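Local coordinates for glycosyl hydrolases family 2, sugar binding domain protein (Bacteroides uniformis str. 3978 T3 ii, PDB 6D1P), which is a gut bacterial beta-glucuronidase of glycosyl hydrolase family 2, which probably hydrolyses O-glycosidic bonds to release glucuronic acid, at residues P178-M181 and N185-G188. Numbering follows the deposited sequence.
Sequences PSDM and NLYG. With K (potassium ion), chain K.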
ATOM      1  N   PRO A 178       6.699  18.913  -9.428  1.00 23.66           N
ATOM      2  CA  PRO A 178       6.671  18.568 -10.854  1.00 21.75           C
ATOM      3  C   PRO A 178       5.483  17.722 -11.239  1.00 20.23           C
ATOM      4  O   PRO A 178       4.796  17.182 -10.388  1.00 19.65           O
ATOM      5  CB  PRO A 178       7.947  17.748 -11.035  1.00 22.22           C
ATOM      6  CG  PRO A 178       8.039  16.994  -9.728  1.00 18.06           C
ATOM      7  CD  PRO A 178       7.629  18.035  -8.689  1.00 17.66           C
ATOM      8  N   SER A 179       5.298  17.549 -12.535  1.00 22.73           N
ATOM      9  CA  SER A 179       4.185  16.780 -13.050  1.00 18.23           C
ATOM     10  C   SER A 179       4.435  15.296 -12.923  1.00 20.91           C
ATOM     11  O   SER A 179       5.554  14.808 -13.147  1.00 17.63           O
ATOM     12  CB  SER A 179       3.954  17.107 -14.517  1.00 17.58           C
ATOM     13  OG  SER A 179       3.259  16.054 -15.139  1.00 23.24           O
ATOM     14  N   ASP A 180       3.356  14.556 -12.655  1.00 18.94           N
ATOM     15  CA  ASP A 180       3.515  13.107 -12.646  1.00 17.10           C
ATOM     16  C   ASP A 180       3.766  12.534 -14.036  1.00 19.69           C
ATOM     17  O   ASP A 180       3.974  11.325 -14.168  1.00 19.33           O
ATOM     18  CB  ASP A 180       2.289  12.438 -12.018  1.00 20.07           C
ATOM     19  CG  ASP A 180       2.345  12.433 -10.490  1.00 20.15           C
ATOM     20  OD1 ASP A 180       3.179  11.689  -9.917  1.00 17.47           O
ATOM     21  OD2 ASP A 180       1.568  13.184  -9.872  1.00 21.25           O
ATOM     22  N   MET A 181       3.728  13.346 -15.084  1.00 19.03           N
ATOM     23  CA  MET A 181       4.217  12.862 -16.364  1.00 20.14           C
ATOM     24  C   MET A 181       5.743  12.796 -16.422  1.00 21.34           C
ATOM     25  O   MET A 181       6.282  12.252 -17.390  1.00 22.73           O
ATOM     26  CB  MET A 181       3.663  13.741 -17.479  1.00 18.07           C
ATOM     27  CG  MET A 181       2.134  13.826 -17.464  1.00 22.56           C
ATOM     28  SD  MET A 181       1.450  14.753 -18.845  1.00 25.39           S
ATOM     29  CE  MET A 181       1.803  13.616 -20.190  1.00 20.95           C
ATOM     30  N   ASN A 185      10.506   9.419 -10.138  1.00 21.10           N
ATOM     31  CA  ASN A 185       9.509   9.301  -9.070  1.00 19.50           C
ATOM     32  C   ASN A 185       9.419  10.612  -8.309  1.00 20.06           C
ATOM     33  O   ASN A 185      10.440  11.266  -8.073  1.00 20.51           O
ATOM     34  CB  ASN A 185       9.843   8.182  -8.083  1.00 17.86           C
ATOM     35  CG  ASN A 185       9.913   6.810  -8.736  1.00 19.52           C
ATOM     36  OD1 ASN A 185      11.002   6.234  -8.883  1.00 21.11           O
ATOM     37  ND2 ASN A 185       8.755   6.265  -9.097  1.00 16.32           N
ATOM     38  N   LEU A 186       8.189  11.006  -7.954  1.00 19.68           N
ATOM     39  CA  LEU A 186       7.936  12.055  -6.963  1.00 17.83           C
ATOM     40  C   LEU A 186       7.959  11.362  -5.609  1.00 22.75           C
ATOM     41  O   LEU A 186       6.926  10.928  -5.083  1.00 20.10           O
ATOM     42  CB  LEU A 186       6.611  12.769  -7.208  1.00 16.62           C
ATOM     43  CG  LEU A 186       6.514  13.920  -8.228  1.00 20.38           C
ATOM     44  CD1 LEU A 186       7.058  13.542  -9.603  1.00 19.95           C
ATOM     45  CD2 LEU A 186       5.060  14.424  -8.355  1.00 17.30           C
ATOM     46  N   TYR A 187       9.160  11.272  -5.043  1.00 18.02           N
ATOM     47  CA  TYR A 187       9.404  10.496  -3.839  1.00 20.68           C
ATOM     48  C   TYR A 187       8.707  11.101  -2.621  1.00 18.83           C
ATOM     49  O   TYR A 187       8.493  12.306  -2.533  1.00 18.06           O
ATOM     50  CB  TYR A 187      10.910  10.408  -3.590  1.00 19.87           C
ATOM     51  CG  TYR A 187      11.613   9.344  -4.396  1.00 19.14           C
ATOM     52  CD1 TYR A 187      11.153   8.034  -4.386  1.00 20.45           C
ATOM     53  CD2 TYR A 187      12.732   9.648  -5.173  1.00 20.60           C
ATOM     54  CE1 TYR A 187      11.795   7.042  -5.105  1.00 20.67           C
ATOM     55  CE2 TYR A 187      13.394   8.656  -5.909  1.00 19.55           C
ATOM     56  CZ  TYR A 187      12.906   7.351  -5.870  1.00 22.23           C
ATOM     57  OH  TYR A 187      13.525   6.334  -6.574  1.00 21.51           O
ATOM     58  N   GLY A 188       8.376  10.243  -1.662  1.00 24.18           N
ATOM     59  CA  GLY A 188       7.751  10.673  -0.422  1.00 20.95           C
ATOM     60  C   GLY A 188       8.648  10.419   0.777  1.00 23.59           C
ATOM     61  O   GLY A 188       9.455   9.486   0.783  1.00 19.61           O
TER
HETATM   62  K     K K 909       2.317  16.923  -9.719  1.00 21.44           K
HETATM   63  O   HOH W   1       0.713  15.954 -12.295  1.00 23.01           O
HETATM   64  O   HOH W   2       1.689  14.896  -8.167  1.00 22.88           O
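The methyl CD2 of L186 lies 3.4 Å from P178 O, the same carbonyl oxygen that grips a potassium ion at 2.6 Å, so an apolar methyl flanks a metal ligand, roughly at right angles to its bond to the ion. L186 supplies every contact that 185-188 makes with 178-181, and no hydrogen bond joins the two segments. Its branches divide the work. CD1 packs against the CG corner of the P178 ring at 3.6 Å, while CD2 turns to the P178 carbonyl and to the D180 carboxylate, whose OD1 is 3.7 Å away. The L186 side chain sets out beside its own backbone N, CG anti to the carbonyl carbon (chi1 -83°), which aims the fork at the bend of 178-181. With the fork cut back to an alanine, the P178 ring would probably lose its partner at CG, and the potassium-binding carbonyl and the D180 carboxylate their apolar cover. D180 OD1 is held by Q87, and the L186 backbone is fixed at both polar atoms, N by Y85 OH and O by N170. D180 also serves the ion indirectly: its N donates to a water 3.0 Å away that sits at a long 3.2 Å from potassium. A second water, 2.6 Å from the ion, lies close to D180 OD2. P178 follows a cis peptide bond, and D173 O and M176 O complete the protein ligands. Next along the chain, S179 OG accepts from M181 N at 2.7 Å (160°) and also bonds to D434, a sodium ligand in the TIM-barrel region. The result is an ST turn beside a carbonyl-lined potassium site, in the long loop joining strands 162-169 and 194-199 of the family 2 sugar-binding beta-sandwich.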